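Local coordinates for protein alpha-L-rhamnosidase (Aspergillus terreus, PDB 6GSZ) that probably hydrolyses terminal non-reducing alpha-L-rhamnose residues from alpha-L-rhamnosides, as a calcium-binding, glycosylated fungal glycosidase, at residues E20-R24 and S70-S74; I43-R47 and E76-V80; V101-L105 and A147-I151. All coordinates share one frame; numbering follows the deposited sequence.

How the contacts relate
All three contacts involve the N-terminal immunoglobulin-like domain, but at different depths. Contact 1 joins two irregular loops in a partly buried contact, with one backbone hydrogen bond and light packing of prolines and a leucine. Contact 2 is regular antiparallel pairing inside the sheet of that domain, together with an Arg47-Glu76 salt bridge. Contact 3, the buried one, leaves the sheet and joins strand 99-103 to strand 144-154 of the next domain through a two-pronged ion pair and a leucine-tyrosine CH-pi contact. Leu72 of contact 1 packs on Ala78 of contact 2 and Pro103 of contact 3, while Ala78 N bonds to Val101 O between neighbouring strands.

Contact 1: residues E20-R24 and S70-S74; sequences ETQPR and SPLQS
Thr21 and Leu72 meet mainly through their backbones: the N-H of Leu72 points at Thr21 O, 2.8 Å away, with an N-H...O angle of 161°. The same oxygen also takes a CA-H...O contact from Pro71 CA at 3.4 Å. Proline suits the position before Leu72, since it has no N-H of its own to satisfy and holds its stretch of chain in an extended form.

The side chains gather around this bond. Thr21 has OG1 between its backbone N and carbonyl carbon (chi1 60°), which swings the methyl CG2 round to within 3.2 Å of Leu72 O and leaves OG1 4.1 Å from Pro71 CB. Gln22 lies alongside the ring of Pro71, both pointing the same way; its two-carbon stem runs along the ring, with CG 4.0 Å and the amide carbon CD 4.1 Å from Pro71 CG. Pro23 CD meets the branch CD1 of Leu72 at 4.3 Å, a loose apolar touch, and both side chains also rest on Val101 of strand 99-103.

Here the loop after strand 15-18 meets the loop before strand 78-86 in the N-terminal immunoglobulin-like domain. Because Thr21 O takes both the Leu72 N-H and the Pro71 CA-H, the chemistry implies two loops joined by one backbone bond, with light apolar packing beside it.

Contact 2: residues I43-R47 and E76-V80; sequences IEVKR and EEATV
Lys46 and Thr79 form the hydrogen-bonded pair of this antiparallel contact. Lys46 N reaches Thr79 O at 2.9 Å, and Thr79 N returns the bond to Lys46 O at 3.0 Å, both nearly straight. Val45 and Val80 follow as the non-hydrogen-bonded pair, where Glu44 O receives a CA-H...O contact from Val80 CA at 3.2 Å.

On the face that carries Val45 and Val80, branched and small side chains fit a buried layer: Val45 CG1 lies 4.0 Å from Ala78 CB, and the Ile43 and Val80 side chains cross obliquely, Ile43 CG2 touching Val80 CG1 at 3.9 Å. The other face is more polar. Lys46 bends at chi2 (69°) and chi4, so that NZ folds back to bond with Arg47 O and also with His50 O. A water links Glu44 OE2 to Thr79 O, weakly at the latter, while Arg81 holds the Glu44 carboxylate in a salt bridge.

The Arg47 end of the contact carries charge. Arg47, extended from CG to NE, crosses Glu76 at about a right angle. Its NE forms a salt bridge with Glu76 OE2 (2.6 Å), in the guanidinium plane but from above the carboxylate plane, the two planes being 54° apart. A water bridges Arg47 NH2 to Glu76 OE1. The second shell fixes both ends: Ser69 OG and Ser70 O hold the guanidinium, and Gln73 N bonds to Glu76 OE1.

Within the five-stranded sheet of the N-terminal immunoglobulin-like domain these strands are inner neighbours, with 53-58 bonded to the far side of 38-46 and 99-103 to the far side of 78-86.

Contact 3: residues V101-L105 and A147-I151; sequences VEPGL and ARLYI
Leu105 sits over one face of the Tyr150 ring, its CG over the ring centre and 3.7 Å from the centroid, a CH-pi contact. The two methyls spread over opposite parts of the ring: CD1 sits 3.5 Å from Tyr150 CG, while CD2 reaches toward CZ and CE2. A branched leucine suits this place because its forked end covers the ring broadly; tyrosine offers a broad apolar face plus a hydroxyl for a water. Leu105 CG stands anti to its own carbonyl carbon (chi1 -57°), and this brings the fork over the tyrosine. Gly104 CA comes near the ring at Tyr150 CE1.

At the other end of the contact Glu102 and Arg148 approach from opposite directions and meet side-on. In a salt bridge, Arg148 NH2 donates to the syn lone pair of Glu102 OE1 and NE to Glu102 OE2, each at 2.8 Å, so the pair satisfies its charges within a buried contact. Glu102 is fully extended, whereas Arg148 turns at chi2 (-69°), which presents the NE/NH2 edge to both carboxylate oxygens, nearly in one plane (24° apart). The third nitrogen, NH1, bonds to Ala147 O, and Asp188 adds a long, weak ion pair.

One water joins the two halves. It accepts from Tyr150 OH at 2.7 Å, at the edge of the ring, and donates to Glu102 OE2 and to Pro103 O, so the buried hydroxyl and carboxylate are linked through it.

The contact lies between two sheets: strand 99-103 runs between 15-18 and 78-86, and strand 144-154 between 228-237 and 182-188. Leu105 also packs on Leu232, and Tyr150 on Val234, Tyr184 and Thr186, joining the immunoglobulin-like domain to the one that follows.

Contact 1: residues E20-R24 and S70-S74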
ATOM      1  N   GLU A  20      -0.762 -16.526  13.678  1.00 11.66           N
ATOM      2  CA  GLU A  20       0.455 -17.272  14.076  1.00 12.56           C
ATOM      3  C   GLU A  20       0.324 -17.725  15.535  1.00 12.21           C
ATOM      4  O   GLU A  20       0.015 -16.926  16.406  1.00 14.98           O
ATOM      5  CB  GLU A  20       1.719 -16.415  13.945  1.00 13.02           C
ATOM      6  CG  GLU A  20       1.977 -15.974  12.528  1.00 13.01           C
ATOM      7  CD  GLU A  20       1.248 -14.711  12.063  1.00 12.05           C
ATOM      8  OE1 GLU A  20       0.832 -13.901  12.940  1.00 14.66           O
ATOM      9  OE2 GLU A  20       1.214 -14.510  10.824  1.00 15.09           O
ATOM     10  N   THR A  21       0.625 -18.991  15.797  1.00 13.50           N
ATOM     11  CA  THR A  21       0.713 -19.494  17.181  1.00 13.88           C
ATOM     12  C   THR A  21       2.159 -19.418  17.691  1.00 13.08           C
ATOM     13  O   THR A  21       2.364 -19.489  18.922  1.00 14.83           O
ATOM     14  CB  THR A  21       0.255 -20.944  17.261  1.00 14.78           C
ATOM     15  OG1 THR A  21       1.081 -21.755  16.431  1.00 17.18           O
ATOM     16  CG2 THR A  21      -1.195 -21.070  16.867  1.00 16.48           C
ATOM     17  N   GLN A  22       3.126 -19.241  16.775  1.00 11.58           N
ATOM     18  CA  GLN A  22       4.559 -19.094  17.138  1.00 11.75           C
ATOM     19  C   GLN A  22       5.062 -17.837  16.427  1.00 10.94           C
ATOM     20  O   GLN A  22       5.959 -17.900  15.574  1.00 12.66           O
ATOM     21  CB  GLN A  22       5.354 -20.349  16.765  1.00 14.44           C
ATOM     22  CG  GLN A  22       4.873 -21.607  17.472  1.00 16.19           C
ATOM     23  CD  GLN A  22       5.582 -22.848  17.000  1.00 22.59           C
ATOM     24  OE1 GLN A  22       6.631 -23.195  17.500  1.00 37.16           O
ATOM     25  NE2 GLN A  22       5.061 -23.462  15.980  1.00 30.90           N
ATOM     26  N   PRO A  23       4.520 -16.644  16.736  1.00 11.02           N
ATOM     27  CA  PRO A  23       4.872 -15.430  15.995  1.00 10.44           C
ATOM     28  C   PRO A  23       6.326 -15.046  16.256  1.00 11.03           C
ATOM     29  O   PRO A  23       6.780 -15.064  17.422  1.00 12.04           O
ATOM     30  CB  PRO A  23       3.920 -14.374  16.565  1.00 11.34           C
ATOM     31  CG  PRO A  23       3.608 -14.876  17.936  1.00 11.91           C
ATOM     32  CD  PRO A  23       3.511 -16.383  17.775  1.00 12.71           C
ATOM     33  N   ARG A  24       7.026 -14.631  15.192  1.00 10.17           N
ATOM     34  CA  ARG A  24       8.388 -14.124  15.343  1.00  9.27           C
ATOM     35  C   ARG A  24       8.330 -12.744  15.988  1.00 10.27           C
ATOM     36  O   ARG A  24       7.332 -12.025  15.865  1.00 11.77           O
ATOM     37  CB  ARG A  24       9.082 -14.119  13.971  1.00 11.60           C
ATOM     38  CG  ARG A  24       9.277 -15.529  13.405  1.00 11.20           C
ATOM     39  CD  ARG A  24       9.760 -15.500  11.983  1.00 11.07           C
ATOM     40  NE  ARG A  24       8.769 -14.927  11.101  1.00 10.74           N
ATOM     41  CZ  ARG A  24       9.014 -14.415   9.906  1.00 11.44           C
ATOM     42  NH1 ARG A  24      10.257 -14.434   9.431  1.00 10.91           N
ATOM     43  NH2 ARG A  24       8.040 -13.859   9.178  1.00 11.98           N
ATOM     44  N   SER A  70       5.961 -21.949  24.462  1.00 17.55           N
ATOM     45  CA  SER A  70       5.092 -22.916  23.821  1.00 17.76           C
ATOM     46  C   SER A  70       4.113 -22.163  22.906  1.00 15.32           C
ATOM     47  O   SER A  70       3.856 -20.973  23.089  1.00 15.06           O
ATOM     48  CB  SER A  70       4.342 -23.737  24.839  1.00 20.47           C
ATOM     49  OG  SER A  70       3.690 -22.871  25.730  1.00 23.82           O
ATOM     50  N   PRO A  71       3.595 -22.826  21.871  1.00 17.14           N
ATOM     51  CA  PRO A  71       2.625 -22.183  20.963  1.00 15.96           C
ATOM     52  C   PRO A  71       1.411 -21.595  21.683  1.00 15.29           C
ATOM     53  O   PRO A  71       0.922 -22.165  22.660  1.00 17.05           O
ATOM     54  CB  PRO A  71       2.210 -23.303  20.008  1.00 17.33           C
ATOM     55  CG  PRO A  71       3.356 -24.301  20.080  1.00 20.21           C
ATOM     56  CD  PRO A  71       3.856 -24.228  21.506  1.00 20.80           C
ATOM     57  N   LEU A  72       1.010 -20.413  21.249  1.00 15.07           N
ATOM     58  CA  LEU A  72      -0.212 -19.791  21.752  1.00 14.38           C
ATOM     59  C   LEU A  72      -1.442 -20.498  21.169  1.00 15.89           C
ATOM     60  O   LEU A  72      -1.466 -20.911  20.031  1.00 17.38           O
ATOM     61  CB  LEU A  72      -0.219 -18.306  21.384  1.00 14.87           C
ATOM     62  CG  LEU A  72       0.900 -17.478  22.006  1.00 15.83           C
ATOM     63  CD1 LEU A  72       1.066 -16.168  21.273  1.00 18.27           C
ATOM     64  CD2 LEU A  72       0.632 -17.240  23.480  1.00 18.89           C
ATOM     65  N   GLN A  73      -2.454 -20.648  22.015  1.00 15.74           N
ATOM     66  CA  GLN A  73      -3.756 -21.197  21.579  1.00 16.43           C
ATOM     67  C   GLN A  73      -4.658 -20.080  21.007  1.00 15.24           C
ATOM     68  O   GLN A  73      -4.480 -18.884  21.285  1.00 14.73           O
ATOM     69  CB  GLN A  73      -4.374 -21.911  22.792  1.00 19.39           C
ATOM     70  CG  GLN A  73      -3.552 -23.113  23.240  1.00 24.43           C
ATOM     71  CD  GLN A  73      -4.208 -23.895  24.348  1.00 34.45           C
ATOM     72  OE1 GLN A  73      -5.420 -23.906  24.478  1.00 49.14           O
ATOM     73  NE2 GLN A  73      -3.410 -24.561  25.153  1.00 48.06           N
ATOM     74  N   SER A  74      -5.744 -20.488  20.331  1.00 17.08           N
ATOM     75  CA  SER A  74      -6.763 -19.553  19.867  1.00 16.51           C
ATOM     76  C   SER A  74      -7.299 -18.755  21.056  1.00 14.70           C
ATOM     77  O   SER A  74      -7.695 -19.357  22.090  1.00 16.97           O
ATOM     78  CB  SER A  74      -7.882 -20.339  19.206  1.00 17.99           C
ATOM     79  OG  SER A  74      -8.963 -19.458  18.900  1.00 17.76           O
TER

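Contact 2: residues I43-R47 and E76-V80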
ATOM      1  N   ILE A  43      13.669 -12.466  26.380  1.00 13.18           N
ATOM      2  CA  ILE A  43      12.226 -12.268  26.128  1.00 13.52           C
ATOM      3  C   ILE A  43      11.473 -12.826  27.341  1.00 13.11           C
ATOM      4  O   ILE A  43      11.601 -13.998  27.669  1.00 14.23           O
ATOM      5  CB  ILE A  43      11.757 -12.950  24.837  1.00 14.23           C
ATOM      6  CG1 ILE A  43      12.527 -12.470  23.619  1.00 14.69           C
ATOM      7  CG2 ILE A  43      10.253 -12.711  24.676  1.00 14.24           C
ATOM      8  CD1 ILE A  43      12.197 -13.158  22.300  1.00 16.40           C
ATOM      9  N   GLU A  44      10.686 -11.952  27.970  1.00 14.66           N
ATOM     10  CA  GLU A  44       9.784 -12.298  29.081  1.00 15.63           C
ATOM     11  C   GLU A  44       8.396 -12.558  28.496  1.00 14.64           C
ATOM     12  O   GLU A  44       7.843 -11.695  27.806  1.00 16.27           O
ATOM     13  CB  GLU A  44       9.741 -11.150  30.086  1.00 16.36           C
ATOM     14  CG  GLU A  44       8.869 -11.422  31.313  1.00 17.86           C
ATOM     15  CD  GLU A  44       8.648 -10.136  32.089  1.00 20.26           C
ATOM     16  OE1 GLU A  44       9.285  -9.964  33.153  1.00 26.72           O
ATOM     17  OE2 GLU A  44       7.913  -9.265  31.567  1.00 20.64           O
ATOM     18  N   VAL A  45       7.870 -13.741  28.776  1.00 14.93           N
ATOM     19  CA  VAL A  45       6.526 -14.102  28.377  1.00 13.57           C
ATOM     20  C   VAL A  45       5.677 -14.394  29.618  1.00 15.94           C
ATOM     21  O   VAL A  45       5.970 -15.332  30.378  1.00 18.06           O
ATOM     22  CB  VAL A  45       6.548 -15.311  27.430  1.00 14.67           C
ATOM     23  CG1 VAL A  45       5.137 -15.658  26.950  1.00 15.59           C
ATOM     24  CG2 VAL A  45       7.502 -15.073  26.265  1.00 15.90           C
ATOM     25  N   LYS A  46       4.607 -13.602  29.785  1.00 15.88           N
ATOM     26  CA  LYS A  46       3.676 -13.753  30.939  1.00 18.07           C
ATOM     27  C   LYS A  46       2.330 -14.297  30.453  1.00 20.25           C
ATOM     28  O   LYS A  46       1.744 -13.698  29.546  1.00 19.83           O
ATOM     29  CB  LYS A  46       3.527 -12.415  31.681  1.00 21.11           C
ATOM     30  CG  LYS A  46       2.562 -12.414  32.854  1.00 26.96           C
ATOM     31  CD  LYS A  46       3.034 -13.232  34.028  1.00 33.39           C
ATOM     32  CE  LYS A  46       2.093 -13.147  35.214  1.00 39.36           C
ATOM     33  NZ  LYS A  46       0.939 -14.058  35.051  1.00 42.94           N
ATOM     34  N   ARG A  47       1.863 -15.404  31.032  1.00 21.85           N
ATOM     35  CA  ARG A  47       0.563 -15.975  30.807  1.00 25.26           C
ATOM     36  C   ARG A  47      -0.221 -15.817  32.098  1.00 30.27           C
ATOM     37  O   ARG A  47       0.368 -16.005  33.143  1.00 35.11           O
ATOM     38  CB  ARG A  47       0.721 -17.461  30.481  1.00 29.37           C
ATOM     39  CG  ARG A  47       0.892 -17.694  29.006  1.00 20.25           C
ATOM     40  CD  ARG A  47       0.985 -19.182  28.682  1.00 21.89           C
ATOM     41  NE  ARG A  47       1.018 -19.382  27.239  1.00 22.11           N
ATOM     42  CZ  ARG A  47       2.106 -19.582  26.533  1.00 20.73           C
ATOM     43  NH1 ARG A  47       3.295 -19.263  27.039  1.00 21.22           N
ATOM     44  NH2 ARG A  47       2.013 -20.136  25.347  1.00 22.51           N
ATOM     45  N   GLU A  76      -5.702 -16.949  23.168  1.00 15.68           N
ATOM     46  CA  GLU A  76      -4.818 -16.911  24.339  1.00 16.86           C
ATOM     47  C   GLU A  76      -3.883 -15.712  24.236  1.00 16.38           C
ATOM     48  O   GLU A  76      -3.091 -15.612  23.275  1.00 17.37           O
ATOM     49  CB  GLU A  76      -3.965 -18.172  24.433  1.00 17.83           C
ATOM     50  CG  GLU A  76      -3.101 -18.197  25.692  1.00 18.45           C
ATOM     51  CD  GLU A  76      -2.150 -19.375  25.820  1.00 20.39           C
ATOM     52  OE1 GLU A  76      -2.010 -20.153  24.846  1.00 20.44           O
ATOM     53  OE2 GLU A  76      -1.587 -19.525  26.944  1.00 21.30           O
ATOM     54  N   GLU A  77      -3.976 -14.808  25.208  1.00 15.46           N
ATOM     55  CA  GLU A  77      -3.104 -13.628  25.249  1.00 15.48           C
ATOM     56  C   GLU A  77      -1.838 -13.924  26.059  1.00 16.84           C
ATOM     57  O   GLU A  77      -1.899 -14.490  27.170  1.00 20.36           O
ATOM     58  CB  GLU A  77      -3.815 -12.452  25.918  1.00 16.15           C
ATOM     59  CG  GLU A  77      -3.083 -11.138  25.894  1.00 18.11           C
ATOM     60  CD  GLU A  77      -3.775 -10.044  26.684  1.00 20.20           C
ATOM     61  OE1 GLU A  77      -3.695 -10.085  27.939  1.00 26.15           O
ATOM     62  OE2 GLU A  77      -4.322  -9.125  26.048  1.00 20.96           O
ATOM     63  N   ALA A  78      -0.715 -13.463  25.506  1.00 13.92           N
ATOM     64  CA  ALA A  78       0.538 -13.347  26.273  1.00 14.37           C
ATOM     65  C   ALA A  78       0.960 -11.879  26.339  1.00 15.06           C
ATOM     66  O   ALA A  78       0.744 -11.086  25.378  1.00 14.90           O
ATOM     67  CB  ALA A  78       1.622 -14.188  25.657  1.00 17.82           C
ATOM     68  N   THR A  79       1.659 -11.543  27.434  1.00 15.19           N
ATOM     69  CA  THR A  79       2.247 -10.223  27.583  1.00 14.97           C
ATOM     70  C   THR A  79       3.761 -10.397  27.497  1.00 14.74           C
ATOM     71  O   THR A  79       4.285 -11.260  28.153  1.00 15.77           O
ATOM     72  CB  THR A  79       1.813  -9.563  28.900  1.00 14.64           C
ATOM     73  OG1 THR A  79       0.388  -9.488  28.869  1.00 17.40           O
ATOM     74  CG2 THR A  79       2.387  -8.185  29.094  1.00 18.38           C
ATOM     75  N   VAL A  80       4.409  -9.559  26.679  1.00 12.79           N
ATOM     76  CA  VAL A  80       5.805  -9.765  26.311  1.00 13.27           C
ATOM     77  C   VAL A  80       6.602  -8.516  26.598  1.00 14.23           C
ATOM     78  O   VAL A  80       6.162  -7.407  26.296  1.00 13.79           O
ATOM     79  CB  VAL A  80       5.895 -10.148  24.824  1.00 12.35           C
ATOM     80  CG1 VAL A  80       7.351 -10.195  24.384  1.00 14.24           C
ATOM     81  CG2 VAL A  80       5.240 -11.506  24.591  1.00 15.16           C
TER
HETATM   82  O   HOH W   1       5.679  -9.584  30.123  1.00 22.22           O
HETATM   83  O   HOH W   2       0.026 -21.704  25.014  0.50 23.37           O

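Contact 3: residues V101-L105 and A147-I151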
ATOM      1  N   VAL A 101       0.162 -10.169  22.646  1.00 13.27           N
ATOM      2  CA  VAL A 101       0.018 -10.970  21.438  1.00 12.51           C
ATOM      3  C   VAL A 101      -1.029 -12.059  21.687  1.00 12.35           C
ATOM      4  O   VAL A 101      -1.050 -12.656  22.740  1.00 13.72           O
ATOM      5  CB  VAL A 101       1.380 -11.535  20.999  1.00 12.88           C
ATOM      6  CG1 VAL A 101       2.044 -12.360  22.089  1.00 14.78           C
ATOM      7  CG2 VAL A 101       1.260 -12.342  19.720  1.00 13.61           C
ATOM      8  N   GLU A 102      -1.944 -12.244  20.726  1.00 11.93           N
ATOM      9  CA  GLU A 102      -3.083 -13.150  20.939  1.00 13.37           C
ATOM     10  C   GLU A 102      -3.559 -13.668  19.593  1.00 11.39           C
ATOM     11  O   GLU A 102      -3.956 -12.871  18.734  1.00 12.89           O
ATOM     12  CB  GLU A 102      -4.201 -12.330  21.580  1.00 14.14           C
ATOM     13  CG  GLU A 102      -5.449 -13.124  21.851  1.00 15.23           C
ATOM     14  CD  GLU A 102      -6.529 -12.299  22.541  1.00 15.51           C
ATOM     15  OE1 GLU A 102      -6.191 -11.435  23.384  1.00 16.00           O
ATOM     16  OE2 GLU A 102      -7.741 -12.507  22.212  1.00 15.22           O
ATOM     17  N   PRO A 103      -3.529 -14.980  19.343  1.00 11.77           N
ATOM     18  CA  PRO A 103      -4.095 -15.503  18.109  1.00 11.65           C
ATOM     19  C   PRO A 103      -5.619 -15.367  18.074  1.00 11.28           C
ATOM     20  O   PRO A 103      -6.289 -15.363  19.117  1.00 13.47           O
ATOM     21  CB  PRO A 103      -3.699 -16.977  18.113  1.00 12.84           C
ATOM     22  CG  PRO A 103      -2.510 -17.030  19.051  1.00 13.34           C
ATOM     23  CD  PRO A 103      -2.876 -16.045  20.142  1.00 13.11           C
ATOM     24  N   GLY A 104      -6.129 -15.354  16.840  1.00 10.46           N
ATOM     25  CA  GLY A 104      -7.563 -15.336  16.565  1.00 11.49           C
ATOM     26  C   GLY A 104      -8.166 -16.733  16.562  1.00 12.94           C
ATOM     27  O   GLY A 104      -7.824 -17.591  17.360  1.00 12.92           O
ATOM     28  N   LEU A 105      -9.169 -16.897  15.704  1.00 12.25           N
ATOM     29  CA  LEU A 105      -9.892 -18.146  15.536  1.00 11.41           C
ATOM     30  C   LEU A 105      -9.217 -18.953  14.425  1.00 14.38           C
ATOM     31  O   LEU A 105      -9.250 -18.558  13.251  1.00 16.22           O
ATOM     32  CB  LEU A 105     -11.361 -17.829  15.199  1.00 13.37           C
ATOM     33  CG  LEU A 105     -12.102 -16.965  16.201  1.00 11.98           C
ATOM     34  CD1 LEU A 105     -13.563 -16.846  15.814  1.00 11.26           C
ATOM     35  CD2 LEU A 105     -12.020 -17.533  17.608  1.00 13.35           C
ATOM     36  N   ALA A 147     -13.670  -9.588  26.639  1.00 14.66           N
ATOM     37  CA  ALA A 147     -14.554  -9.998  25.580  1.00 14.24           C
ATOM     38  C   ALA A 147     -13.918  -9.670  24.233  1.00 13.28           C
ATOM     39  O   ALA A 147     -13.187  -8.676  24.101  1.00 13.10           O
ATOM     40  CB  ALA A 147     -15.926  -9.363  25.736  1.00 14.69           C
ATOM     41  N   ARG A 148     -14.261 -10.508  23.248  1.00 12.99           N
ATOM     42  CA  ARG A 148     -13.778 -10.351  21.885  1.00 12.62           C
ATOM     43  C   ARG A 148     -14.928 -10.427  20.885  1.00 12.07           C
ATOM     44  O   ARG A 148     -15.868 -11.172  21.081  1.00 13.57           O
ATOM     45  CB  ARG A 148     -12.783 -11.458  21.516  1.00 15.25           C
ATOM     46  CG  ARG A 148     -11.534 -11.508  22.388  1.00 14.29           C
ATOM     47  CD  ARG A 148     -10.620 -10.313  22.171  1.00 13.05           C
ATOM     48  NE  ARG A 148      -9.438 -10.378  22.993  1.00 14.20           N
ATOM     49  CZ  ARG A 148      -9.272  -9.762  24.178  1.00 16.10           C
ATOM     50  NH1 ARG A 148     -10.194  -8.952  24.682  1.00 16.17           N
ATOM     51  NH2 ARG A 148      -8.119  -9.930  24.820  1.00 15.65           N
ATOM     52  N   LEU A 149     -14.820  -9.626  19.817  1.00 11.35           N
ATOM     53  CA  LEU A 149     -15.700  -9.757  18.653  1.00 12.02           C
ATOM     54  C   LEU A 149     -14.838 -10.167  17.469  1.00 10.78           C
ATOM     55  O   LEU A 149     -13.835  -9.477  17.177  1.00 12.16           O
ATOM     56  CB  LEU A 149     -16.421  -8.451  18.330  1.00 12.29           C
ATOM     57  CG  LEU A 149     -17.384  -8.551  17.152  1.00 12.19           C
ATOM     58  CD1 LEU A 149     -18.570  -9.468  17.468  1.00 13.49           C
ATOM     59  CD2 LEU A 149     -17.879  -7.180  16.758  1.00 13.54           C
ATOM     60  N   TYR A 150     -15.218 -11.263  16.821  1.00 10.11           N
ATOM     61  CA  TYR A 150     -14.600 -11.765  15.617  1.00 10.26           C
ATOM     62  C   TYR A 150     -15.608 -11.594  14.491  1.00  9.89           C
ATOM     63  O   TYR A 150     -16.784 -12.004  14.660  1.00 11.17           O
ATOM     64  CB  TYR A 150     -14.263 -13.231  15.794  1.00 10.74           C
ATOM     65  CG  TYR A 150     -13.383 -13.500  16.976  1.00 10.50           C
ATOM     66  CD1 TYR A 150     -12.022 -13.284  16.894  1.00 10.20           C
ATOM     67  CD2 TYR A 150     -13.870 -13.993  18.172  1.00 11.70           C
ATOM     68  CE1 TYR A 150     -11.185 -13.565  17.962  1.00 11.46           C
ATOM     69  CE2 TYR A 150     -13.030 -14.290  19.237  1.00 12.33           C
ATOM     70  CZ  TYR A 150     -11.668 -14.070  19.136  1.00 12.80           C
ATOM     71  OH  TYR A 150     -10.885 -14.396  20.227  1.00 13.49           O
ATOM     72  N   ILE A 151     -15.261 -10.901  13.403  1.00  9.34           N
ATOM     73  CA  ILE A 151     -16.300 -10.472  12.482  1.00  9.72           C
ATOM     74  C   ILE A 151     -15.750 -10.273  11.084  1.00  9.14           C
ATOM     75  O   ILE A 151     -14.624  -9.776  10.899  1.00  9.96           O
ATOM     76  CB  ILE A 151     -16.956  -9.192  13.031  1.00  9.75           C
ATOM     77  CG1 ILE A 151     -18.075  -8.687  12.117  1.00 10.36           C
ATOM     78  CG2 ILE A 151     -15.938  -8.114  13.348  1.00 10.48           C
ATOM     79  CD1 ILE A 151     -19.026  -7.700  12.779  1.00 11.20           C
TER
HETATM   80  O   HOH W   3      -8.332 -13.576  19.789  1.00 14.67           O